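Local coordinates for protein K7 (Vaccinia virus WR, PDB 3JRV) that binds the host DEAD-box RNA helicase DDX3 through a Bcl-2-like fold and so blocks IRF3 activation, and also prevents NF-kappa-B activation, at residues R52-F60 with L140-L148; Y33-V42 with A106-I117. All blocks are in the same frame, centred on the assembly; numbering follows the deposited sequence.

Contact 1 of 2, residues R52-F60 with L140-L148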
loop_
_atom_site.group_PDB
_atom_site.type_symbol
_atom_site.label_atom_id
_atom_site.label_comp_id
_atom_site.label_asym_id
_atom_site.label_seq_id
_atom_site.Cartn_x
_atom_site.Cartn_y
_atom_site.Cartn_z
ATOM N N ARG A 52 -7.487 11.439 -7.212
ATOM C CA ARG A 52 -6.611 12.175 -6.287
ATOM C C ARG A 52 -6.262 11.367 -5.049
ATOM O O ARG A 52 -5.203 11.591 -4.470
ATOM C CB ARG A 52 -7.190 13.566 -5.913
ATOM C CG ARG A 52 -7.276 14.533 -7.112
ATOM C CD ARG A 52 -7.811 15.930 -6.719
ATOM N NE ARG A 52 -6.774 16.633 -5.960
ATOM C CZ ARG A 52 -6.972 17.397 -4.881
ATOM N NH1 ARG A 52 -8.189 17.597 -4.399
ATOM N NH2 ARG A 52 -5.939 17.965 -4.267
ATOM N N LEU A 53 -7.156 10.468 -4.605
ATOM C CA LEU A 53 -6.906 9.668 -3.404
ATOM C C LEU A 53 -5.720 8.712 -3.627
ATOM O O LEU A 53 -4.740 8.704 -2.865
ATOM C CB LEU A 53 -8.170 8.915 -3.004
ATOM C CG LEU A 53 -8.082 7.956 -1.814
ATOM C CD1 LEU A 53 -7.592 8.707 -0.563
ATOM C CD2 LEU A 53 -9.438 7.273 -1.621
ATOM N N TYR A 54 -5.794 7.917 -4.688
ATOM C CA TYR A 54 -4.647 7.056 -5.057
ATOM C C TYR A 54 -3.392 7.869 -5.303
ATOM O O TYR A 54 -2.315 7.464 -4.871
ATOM C CB TYR A 54 -4.975 6.231 -6.304
ATOM C CG TYR A 54 -5.565 4.879 -6.014
ATOM C CD1 TYR A 54 -6.432 4.657 -4.953
ATOM C CD2 TYR A 54 -5.365 3.830 -6.924
ATOM C CE1 TYR A 54 -7.072 3.412 -4.765
ATOM C CE2 TYR A 54 -5.936 2.591 -6.712
ATOM C CZ TYR A 54 -6.758 2.362 -5.633
ATOM O OH TYR A 54 -7.348 1.128 -5.558
ATOM N N LYS A 55 -3.495 9.002 -5.989
ATOM C CA LYS A 55 -2.300 9.855 -6.231
ATOM C C LYS A 55 -1.678 10.272 -4.889
ATOM O O LYS A 55 -0.453 10.287 -4.758
ATOM C CB LYS A 55 -2.657 11.061 -7.113
ATOM C CG LYS A 55 -2.815 10.627 -8.582
ATOM C CD LYS A 55 -3.191 11.790 -9.466
ATOM C CE LYS A 55 -3.419 11.311 -10.887
ATOM N NZ LYS A 55 -4.307 12.291 -11.551
ATOM N N GLU A 56 -2.513 10.621 -3.892
ATOM C CA GLU A 56 -1.954 10.967 -2.584
ATOM C C GLU A 56 -1.206 9.800 -1.964
ATOM O O GLU A 56 -0.112 9.989 -1.402
ATOM C CB GLU A 56 -3.041 11.411 -1.597
ATOM C CG GLU A 56 -3.375 12.882 -1.571
ATOM C CD GLU A 56 -2.205 13.861 -1.673
ATOM O OE1 GLU A 56 -1.245 13.953 -0.845
ATOM O OE2 GLU A 56 -2.363 14.701 -2.552
ATOM N N LEU A 57 -1.780 8.594 -2.053
ATOM C CA LEU A 57 -1.100 7.394 -1.519
ATOM C C LEU A 57 0.202 7.155 -2.270
ATOM O O LEU A 57 1.202 6.747 -1.634
ATOM C CB LEU A 57 -1.999 6.137 -1.580
ATOM C CG LEU A 57 -3.300 6.315 -0.753
ATOM C CD1 LEU A 57 -4.151 5.033 -0.963
ATOM C CD2 LEU A 57 -2.940 6.462 0.701
HETATM N N MSE A 58 0.220 7.424 -3.581
HETATM C CA MSE A 58 1.444 7.170 -4.356
HETATM C C MSE A 58 2.599 8.060 -3.896
HETATM O O MSE A 58 3.776 7.690 -4.055
HETATM C CB MSE A 58 1.160 7.387 -5.854
HETATM C CG MSE A 58 0.244 6.287 -6.296
HETATM SE SE MSE A 58 -0.470 6.569 -8.086
HETATM C CE MSE A 58 1.094 5.903 -8.849
ATOM N N LYS A 59 2.274 9.255 -3.379
ATOM C CA LYS A 59 3.324 10.121 -2.810
ATOM C C LYS A 59 4.069 9.504 -1.617
ATOM O O LYS A 59 5.177 9.956 -1.277
ATOM C CB LYS A 59 2.750 11.482 -2.393
ATOM C CG LYS A 59 2.306 12.270 -3.622
ATOM C CD LYS A 59 1.644 13.587 -3.250
ATOM C CE LYS A 59 0.834 14.166 -4.390
ATOM N NZ LYS A 59 0.323 15.492 -3.925
ATOM N N PHE A 60 3.503 8.469 -1.022
ATOM C CA PHE A 60 4.170 7.797 0.112
ATOM C C PHE A 60 5.398 7.015 -0.405
ATOM O O PHE A 60 6.272 6.668 0.397
ATOM C CB PHE A 60 3.248 6.854 0.870
ATOM C CG PHE A 60 2.114 7.550 1.602
ATOM C CD1 PHE A 60 2.082 8.949 1.729
ATOM C CD2 PHE A 60 1.090 6.779 2.128
ATOM C CE1 PHE A 60 1.038 9.598 2.437
ATOM C CE2 PHE A 60 0.010 7.372 2.791
ATOM C CZ PHE A 60 0.005 8.801 2.971
ATOM N N LEU A 140 -3.866 8.558 9.283
ATOM C CA LEU A 140 -3.992 8.502 7.830
ATOM C C LEU A 140 -5.209 9.281 7.329
ATOM O O LEU A 140 -5.099 10.110 6.426
ATOM C CB LEU A 140 -4.020 7.057 7.342
ATOM C CG LEU A 140 -4.142 6.935 5.816
ATOM C CD1 LEU A 140 -3.016 7.685 5.099
ATOM C CD2 LEU A 140 -4.215 5.461 5.419
ATOM N N ILE A 141 -6.366 9.058 7.935
ATOM C CA ILE A 141 -7.562 9.720 7.373
ATOM C C ILE A 141 -7.524 11.234 7.591
ATOM O O ILE A 141 -7.928 11.981 6.720
ATOM C CB ILE A 141 -8.882 9.134 7.874
ATOM C CG1 ILE A 141 -10.022 9.701 7.024
ATOM C CG2 ILE A 141 -9.096 9.414 9.360
ATOM C CD1 ILE A 141 -11.302 8.881 7.193
ATOM N N LEU A 142 -6.967 11.685 8.721
ATOM C CA LEU A 142 -6.881 13.135 8.947
ATOM C C LEU A 142 -5.929 13.764 7.925
ATOM O O LEU A 142 -6.163 14.850 7.422
ATOM C CB LEU A 142 -6.399 13.435 10.386
ATOM C CG LEU A 142 -7.438 12.981 11.412
ATOM C CD1 LEU A 142 -6.929 13.108 12.829
ATOM C CD2 LEU A 142 -8.836 13.625 11.197
ATOM N N PHE A 143 -4.821 13.065 7.650
ATOM C CA PHE A 143 -3.872 13.558 6.677
ATOM C C PHE A 143 -4.520 13.647 5.286
ATOM O O PHE A 143 -4.359 14.642 4.577
ATOM C CB PHE A 143 -2.630 12.662 6.644
ATOM C CG PHE A 143 -1.677 13.026 5.559
ATOM C CD1 PHE A 143 -0.691 14.007 5.752
ATOM C CD2 PHE A 143 -1.736 12.356 4.334
ATOM C CE1 PHE A 143 0.216 14.348 4.732
ATOM C CE2 PHE A 143 -0.821 12.700 3.291
ATOM C CZ PHE A 143 0.136 13.701 3.492
ATOM N N LEU A 144 -5.190 12.558 4.884
ATOM C CA LEU A 144 -5.792 12.548 3.565
ATOM C C LEU A 144 -6.895 13.605 3.451
ATOM O O LEU A 144 -6.963 14.290 2.432
ATOM C CB LEU A 144 -6.357 11.165 3.243
ATOM C CG LEU A 144 -5.278 10.078 3.129
ATOM C CD1 LEU A 144 -5.984 8.709 3.020
ATOM C CD2 LEU A 144 -4.414 10.342 1.891
ATOM N N GLU A 145 -7.729 13.770 4.488
ATOM C CA GLU A 145 -8.774 14.812 4.430
ATOM C C GLU A 145 -8.167 16.199 4.280
ATOM O O GLU A 145 -8.610 17.026 3.487
ATOM C CB GLU A 145 -9.692 14.710 5.662
ATOM C CG GLU A 145 -10.564 13.421 5.612
ATOM C CD GLU A 145 -11.364 13.136 6.865
ATOM O OE1 GLU A 145 -10.915 13.466 7.989
ATOM O OE2 GLU A 145 -12.405 12.459 6.723
ATOM N N LYS A 146 -7.091 16.453 5.016
ATOM C CA LYS A 146 -6.452 17.744 4.899
ATOM C C LYS A 146 -5.884 18.008 3.482
ATOM O O LYS A 146 -6.066 19.073 2.919
ATOM C CB LYS A 146 -5.400 17.890 6.006
ATOM C CG LYS A 146 -4.324 18.924 5.682
ATOM C CD LYS A 146 -3.118 18.809 6.603
ATOM C CE LYS A 146 -2.389 17.457 6.444
ATOM N NZ LYS A 146 -1.678 17.085 7.726
ATOM N N LYS A 147 -5.341 16.975 2.845
ATOM C CA LYS A 147 -4.795 17.135 1.499
ATOM C C LYS A 147 -5.910 17.244 0.469
ATOM O O LYS A 147 -5.735 17.911 -0.545
ATOM C CB LYS A 147 -3.867 15.953 1.143
ATOM C CG LYS A 147 -2.595 15.942 1.998
ATOM C CD LYS A 147 -1.643 17.049 1.544
ATOM C CE LYS A 147 -0.278 16.924 2.189
ATOM N NZ LYS A 147 -0.266 17.723 3.445
ATOM N N LEU A 148 -7.021 16.555 0.701
ATOM C CA LEU A 148 -8.040 16.365 -0.363
ATOM C C LEU A 148 -9.295 17.225 -0.177
ATOM O O LEU A 148 -10.150 17.302 -1.091
ATOM C CB LEU A 148 -8.431 14.890 -0.435
ATOM C CG LEU A 148 -7.313 13.893 -0.723
ATOM C CD1 LEU A 148 -7.860 12.477 -0.606
ATOM C CD2 LEU A 148 -6.874 14.195 -2.187
HETATM O O HOH W 1 -7.534 19.672 -2.120
HETATM O O HOH W 2 -10.335 19.632 -3.328
#
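The rings of Phe60 and Phe143 meet at one end of this contact with their planes 48° apart, neither stacked nor edge-to-face. Phe143 CE2 comes to the rim of the Phe60 ring, near its plane and 3.7 Å from Phe60 CE1, while Leu140 CD1 reaches the same rim 3.8 Å from Phe60 CE2. One face of Phe60 lies against the preceding turn, over the carbonyl O of Glu56 and CA of Leu57. On one face of Phe143, offset toward the rim, rests CG of Lys147. Phe99 of helix 95-114 stacks on Phe60 and meets Phe143 at a steeper angle, so this end is an aromatic cluster of three helices. At the other end, CD2 of Leu148 sits over the centre of one face of the Arg52 guanidinium, 4.2 Å above its plane, and also touches Arg52 CB. At the guanidinium edge, in plane, water 1 accepts from Arg52 NH1 and lies 3.0 Å from Lys147 O, to which it can donate.

Between these ends the packing is aliphatic. Leu53 turns its CG anti to the backbone N (chi1 176°), which brings CD1 against both Leu148 CD1, at 3.8 Å, and Leu144 CD1. Glu56 is a knob in the hole formed by Phe143, Leu144, Lys147 and Leu148; its CB packs on Leu144 and its CG lies 3.8 Å from Leu148 CD2. The bend at chi2 (-41°) folds the carboxylate back, where Lys59 NZ of its own segment forms a salt bridge with OE2 at 3.1 Å.

No direct hydrogen bond joins the segments. Helix 52-58 and the start of helix 60-68 are held against helix 134-148 mainly by leucine and phenylalanine, with Arg52 at the solvent side. Lys59 probably offsets the cost of burying the Glu56 carboxylate.

Contact 2 of 2, residues Y33-V42 with A106-I117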
loop_
_atom_site.group_PDB
_atom_site.type_symbol
_atom_site.label_atom_id
_atom_site.label_comp_id
_atom_site.label_asym_id
_atom_site.label_seq_id
_atom_site.Cartn_x
_atom_site.Cartn_y
_atom_site.Cartn_z
ATOM N N TYR A 33 -5.265 -0.627 -2.559
ATOM C CA TYR A 33 -4.259 0.190 -3.190
ATOM C C TYR A 33 -2.954 -0.641 -3.318
ATOM O O TYR A 33 -2.270 -0.577 -4.372
ATOM C CB TYR A 33 -4.051 1.463 -2.350
ATOM C CG TYR A 33 -2.786 2.189 -2.732
ATOM C CD1 TYR A 33 -2.676 2.852 -3.951
ATOM C CD2 TYR A 33 -1.665 2.129 -1.895
ATOM C CE1 TYR A 33 -1.440 3.457 -4.371
ATOM C CE2 TYR A 33 -0.479 2.740 -2.234
ATOM C CZ TYR A 33 -0.333 3.362 -3.498
ATOM O OH TYR A 33 0.846 3.981 -3.878
ATOM N N ILE A 34 -2.555 -1.342 -2.249
ATOM C CA ILE A 34 -1.323 -2.133 -2.328
ATOM C C ILE A 34 -1.470 -3.229 -3.405
ATOM O O ILE A 34 -0.532 -3.482 -4.205
ATOM C CB ILE A 34 -0.983 -2.745 -0.938
ATOM C CG1 ILE A 34 -0.625 -1.605 0.053
ATOM C CG2 ILE A 34 0.125 -3.822 -1.089
ATOM C CD1 ILE A 34 0.526 -0.692 -0.412
ATOM N N THR A 35 -2.653 -3.825 -3.495
ATOM C CA THR A 35 -2.887 -4.770 -4.614
ATOM C C THR A 35 -2.820 -4.080 -5.987
ATOM O O THR A 35 -2.176 -4.551 -6.931
ATOM C CB THR A 35 -4.244 -5.427 -4.464
ATOM O OG1 THR A 35 -4.227 -6.239 -3.289
ATOM C CG2 THR A 35 -4.583 -6.247 -5.735
ATOM N N TRP A 36 -3.416 -2.899 -6.094
ATOM C CA TRP A 36 -3.434 -2.176 -7.350
ATOM C C TRP A 36 -2.003 -1.884 -7.863
ATOM O O TRP A 36 -1.758 -1.941 -9.069
ATOM C CB TRP A 36 -4.247 -0.880 -7.162
ATOM C CG TRP A 36 -4.351 -0.060 -8.430
ATOM C CD1 TRP A 36 -5.289 -0.215 -9.449
ATOM C CD2 TRP A 36 -3.593 1.106 -8.768
ATOM N NE1 TRP A 36 -5.115 0.760 -10.407
ATOM C CE2 TRP A 36 -4.090 1.592 -10.011
ATOM C CE3 TRP A 36 -2.559 1.819 -8.118
ATOM C CZ2 TRP A 36 -3.575 2.749 -10.625
ATOM C CZ3 TRP A 36 -2.034 2.969 -8.737
ATOM C CH2 TRP A 36 -2.551 3.426 -9.977
ATOM N N ARG A 37 -1.059 -1.534 -6.978
ATOM C CA ARG A 37 0.305 -1.211 -7.455
ATOM C C ARG A 37 0.957 -2.455 -8.110
ATOM O O ARG A 37 1.865 -2.303 -8.912
ATOM C CB ARG A 37 1.189 -0.726 -6.278
ATOM C CG ARG A 37 0.705 0.689 -5.779
ATOM C CD ARG A 37 0.908 1.787 -6.854
ATOM N NE ARG A 37 2.318 1.922 -7.255
ATOM C CZ ARG A 37 3.235 2.681 -6.639
ATOM N NH1 ARG A 37 2.946 3.347 -5.518
ATOM N NH2 ARG A 37 4.497 2.699 -7.090
ATOM N N ASN A 38 0.520 -3.656 -7.740
ATOM C CA ASN A 38 0.958 -4.907 -8.445
ATOM C C ASN A 38 0.151 -5.109 -9.728
ATOM O O ASN A 38 0.701 -5.320 -10.822
ATOM C CB ASN A 38 0.753 -6.103 -7.507
ATOM C CG ASN A 38 1.129 -7.413 -8.162
ATOM O OD1 ASN A 38 0.257 -8.120 -8.696
ATOM N ND2 ASN A 38 2.399 -7.749 -8.122
ATOM N N HIS A 39 -1.164 -5.065 -9.570
ATOM C CA HIS A 39 -2.101 -5.367 -10.661
ATOM C C HIS A 39 -1.905 -4.480 -11.875
ATOM O O HIS A 39 -1.998 -4.953 -13.020
ATOM C CB HIS A 39 -3.523 -5.217 -10.106
ATOM C CG HIS A 39 -4.596 -5.706 -11.029
ATOM N ND1 HIS A 39 -5.143 -4.908 -12.009
ATOM C CD2 HIS A 39 -5.316 -6.857 -11.021
ATOM C CE1 HIS A 39 -6.119 -5.573 -12.610
ATOM N NE2 HIS A 39 -6.280 -6.733 -11.991
ATOM N N VAL A 40 -1.657 -3.185 -11.650
ATOM C CA VAL A 40 -1.539 -2.218 -12.733
ATOM C C VAL A 40 -0.325 -2.551 -13.601
ATOM O O VAL A 40 -0.360 -2.326 -14.808
ATOM C CB VAL A 40 -1.480 -0.747 -12.142
ATOM C CG1 VAL A 40 -0.102 -0.492 -11.529
ATOM C CG2 VAL A 40 -1.836 0.288 -13.214
ATOM N N ILE A 41 0.702 -3.175 -12.999
ATOM C CA ILE A 41 1.899 -3.603 -13.775
ATOM C C ILE A 41 1.641 -4.975 -14.445
ATOM O O ILE A 41 1.877 -5.141 -15.666
ATOM C CB ILE A 41 3.145 -3.729 -12.864
ATOM C CG1 ILE A 41 3.482 -2.402 -12.174
ATOM C CG2 ILE A 41 4.360 -4.221 -13.675
ATOM C CD1 ILE A 41 3.649 -1.214 -13.102
ATOM N N VAL A 42 1.122 -5.933 -13.679
ATOM C CA VAL A 42 0.845 -7.317 -14.148
ATOM C C VAL A 42 -0.056 -7.327 -15.398
ATOM O O VAL A 42 0.191 -8.101 -16.360
ATOM C CB VAL A 42 0.239 -8.173 -12.993
ATOM C CG1 VAL A 42 -0.242 -9.569 -13.477
ATOM C CG2 VAL A 42 1.309 -8.360 -11.917
ATOM N N ALA A 106 3.944 -0.700 -1.124
ATOM C CA ALA A 106 3.639 -0.424 -2.547
ATOM C C ALA A 106 4.864 -0.738 -3.404
ATOM O O ALA A 106 4.735 -1.276 -4.518
ATOM C CB ALA A 106 3.243 1.031 -2.742
ATOM N N LYS A 107 6.050 -0.338 -2.941
ATOM C CA LYS A 107 7.268 -0.635 -3.717
ATOM C C LYS A 107 7.438 -2.129 -3.878
ATOM O O LYS A 107 7.900 -2.578 -4.953
ATOM C CB LYS A 107 8.513 0.019 -3.101
ATOM C CG LYS A 107 8.491 1.532 -3.299
ATOM C CD LYS A 107 8.947 1.985 -4.686
ATOM C CE LYS A 107 10.396 2.475 -4.667
ATOM N NZ LYS A 107 10.586 3.657 -5.574
ATOM N N ILE A 108 7.150 -2.897 -2.832
ATOM C CA ILE A 108 7.355 -4.345 -2.886
ATOM C C ILE A 108 6.369 -4.949 -3.910
ATOM O O ILE A 108 6.773 -5.731 -4.763
ATOM C CB ILE A 108 7.123 -4.999 -1.533
ATOM C CG1 ILE A 108 8.268 -4.602 -0.579
ATOM C CG2 ILE A 108 7.008 -6.527 -1.664
ATOM C CD1 ILE A 108 7.915 -4.850 0.866
ATOM N N THR A 109 5.075 -4.635 -3.797
ATOM C CA THR A 109 4.130 -5.278 -4.719
ATOM C C THR A 109 4.305 -4.779 -6.164
ATOM O O THR A 109 4.104 -5.549 -7.114
ATOM C CB THR A 109 2.677 -5.149 -4.259
ATOM O OG1 THR A 109 2.271 -3.774 -4.347
ATOM C CG2 THR A 109 2.560 -5.677 -2.827
ATOM N N GLU A 110 4.716 -3.530 -6.366
ATOM C CA GLU A 110 5.081 -3.033 -7.700
ATOM C C GLU A 110 6.293 -3.813 -8.232
ATOM O O GLU A 110 6.305 -4.250 -9.395
ATOM C CB GLU A 110 5.465 -1.560 -7.615
ATOM C CG GLU A 110 6.021 -1.047 -8.909
ATOM C CD GLU A 110 6.300 0.423 -8.853
ATOM O OE1 GLU A 110 7.317 0.799 -8.242
ATOM O OE2 GLU A 110 5.500 1.187 -9.433
ATOM N N HIS A 111 7.286 -4.017 -7.362
ATOM C CA HIS A 111 8.523 -4.685 -7.777
ATOM C C HIS A 111 8.170 -6.107 -8.238
ATOM O O HIS A 111 8.673 -6.584 -9.280
ATOM C CB HIS A 111 9.533 -4.723 -6.610
ATOM C CG HIS A 111 10.786 -5.473 -6.943
ATOM N ND1 HIS A 111 11.741 -4.948 -7.786
ATOM C CD2 HIS A 111 11.203 -6.722 -6.629
ATOM C CE1 HIS A 111 12.695 -5.843 -7.983
ATOM N NE2 HIS A 111 12.396 -6.930 -7.292
ATOM N N TRP A 112 7.341 -6.791 -7.447
ATOM C CA TRP A 112 6.874 -8.133 -7.801
ATOM C C TRP A 112 6.245 -8.061 -9.203
ATOM O O TRP A 112 6.558 -8.872 -10.086
ATOM C CB TRP A 112 5.887 -8.684 -6.768
ATOM C CG TRP A 112 6.537 -9.113 -5.536
ATOM C CD1 TRP A 112 7.838 -9.565 -5.421
ATOM C CD2 TRP A 112 5.943 -9.278 -4.236
ATOM N NE1 TRP A 112 8.077 -9.980 -4.135
ATOM C CE2 TRP A 112 6.951 -9.781 -3.378
ATOM C CE3 TRP A 112 4.672 -9.037 -3.716
ATOM C CZ2 TRP A 112 6.725 -10.031 -2.022
ATOM C CZ3 TRP A 112 4.443 -9.279 -2.354
ATOM C CH2 TRP A 112 5.469 -9.789 -1.535
ATOM N N GLY A 113 5.403 -7.061 -9.465
ATOM C CA GLY A 113 4.780 -6.996 -10.791
ATOM C C GLY A 113 5.812 -6.832 -11.911
ATOM O O GLY A 113 5.654 -7.408 -13.013
ATOM N N TYR A 114 6.855 -6.027 -11.673
ATOM C CA TYR A 114 7.917 -5.858 -12.672
ATOM C C TYR A 114 8.581 -7.201 -12.957
ATOM O O TYR A 114 9.091 -7.381 -14.060
ATOM C CB TYR A 114 9.003 -4.861 -12.227
ATOM C CG TYR A 114 8.698 -3.408 -12.564
ATOM C CD1 TYR A 114 7.609 -2.736 -12.005
ATOM C CD2 TYR A 114 9.466 -2.721 -13.509
ATOM C CE1 TYR A 114 7.388 -1.387 -12.281
ATOM C CE2 TYR A 114 9.182 -1.403 -13.873
ATOM C CZ TYR A 114 8.134 -0.740 -13.255
ATOM O OH TYR A 114 7.938 0.611 -13.536
ATOM N N LYS A 115 8.628 -8.087 -11.955
ATOM C CA LYS A 115 9.291 -9.402 -12.055
ATOM C C LYS A 115 8.323 -10.526 -12.441
ATOM O O LYS A 115 8.656 -11.717 -12.305
ATOM C CB LYS A 115 9.952 -9.767 -10.711
ATOM C CG LYS A 115 11.103 -8.855 -10.325
ATOM C CD LYS A 115 12.145 -8.671 -11.425
ATOM C CE LYS A 115 13.180 -7.645 -11.003
ATOM N NZ LYS A 115 14.527 -7.949 -11.580
ATOM N N LYS A 116 7.120 -10.153 -12.873
ATOM C CA LYS A 116 6.063 -11.130 -13.214
ATOM C C LYS A 116 5.663 -12.035 -12.028
ATOM O O LYS A 116 5.307 -13.237 -12.190
ATOM C CB LYS A 116 6.444 -11.962 -14.464
ATOM C CG LYS A 116 6.455 -11.145 -15.755
ATOM C CD LYS A 116 6.826 -11.998 -16.977
ATOM C CE LYS A 116 7.216 -11.117 -18.162
ATOM N NZ LYS A 116 6.004 -10.406 -18.682
ATOM N N ILE A 117 5.631 -11.426 -10.841
ATOM C CA ILE A 117 5.220 -12.100 -9.638
ATOM C C ILE A 117 3.931 -11.459 -9.150
ATOM O O ILE A 117 3.842 -10.213 -9.114
ATOM C CB ILE A 117 6.286 -11.965 -8.555
ATOM C CG1 ILE A 117 7.526 -12.802 -8.935
ATOM C CG2 ILE A 117 5.738 -12.505 -7.264
ATOM C CD1 ILE A 117 8.739 -12.508 -8.043
HETATM O O HOH W 3 2.778 0.302 -9.553
#
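Asn38 reaches across to Thr109 and Ile117 with a single amide nitrogen. Its ND2 donates one hydrogen to Thr109 O at 3.0 Å and the other to Ile117 O at 3.0 Å, each with an N-H...O angle of 163°; OD1 accepts from Tyr7 OH. Asparagine suits this buried place because its flat amide supplies two donors and an acceptor, all used. Thr109 O also receives its helical partner Gly113 N, which approaches from the face opposite ND2. Ile117 closes the Schellman motif that ends helix 95-114, its N bonded to Trp112 O and Lys116 at positive phi as the C-prime residue, so Asn38 ties that helix end to helix 26-42.

Thr109 OG1 sits between its backbone N and carbonyl carbon (chi1 68°) and donates to Ile34 O at 2.8 Å.

Arg37 NH2 makes a salt bridge to Glu110 OE2 at 3.0 Å, in the guanidinium plane but well above that of the carboxylate; Asp61 is a second acidic partner. NH1 donates to Tyr33 OH, and NE to water 3, which in turn donates to Arg37 O and Glu110 OE2.

Small residues permit this closeness, with the axes 7.3 Å apart: Ala106 CB comes within 3.6 Å of Arg37 NH1, and Gly113 receives Ile41 CG2. Ile34 CD1 also packs on Ala106, so the chemistry implies a mixed join, its buried donors paired and the arginine's rotation probably fixed.

The centres of contact 1 and contact 2 lie about 20 Å apart, on opposite sides of the chain's centre, yet helices 26-42 and 52-58, consecutive in the chain, bring them together. Tyr33 OH is 3.3 Å from CA of Met58, which is a selenomethionine, and Tyr54 CE2 is 3.5 Å from Trp36 CD2, within an edge-to-face pair. Helix 95-114 serves both: its Phe99 adjoins contact 1, and its later turns form half of contact 2. The bound DDX3 peptide packs aromatic side-chain surface on Ile34, Thr35, Asn38 and Thr109, so contact 2 forms part of its binding surface.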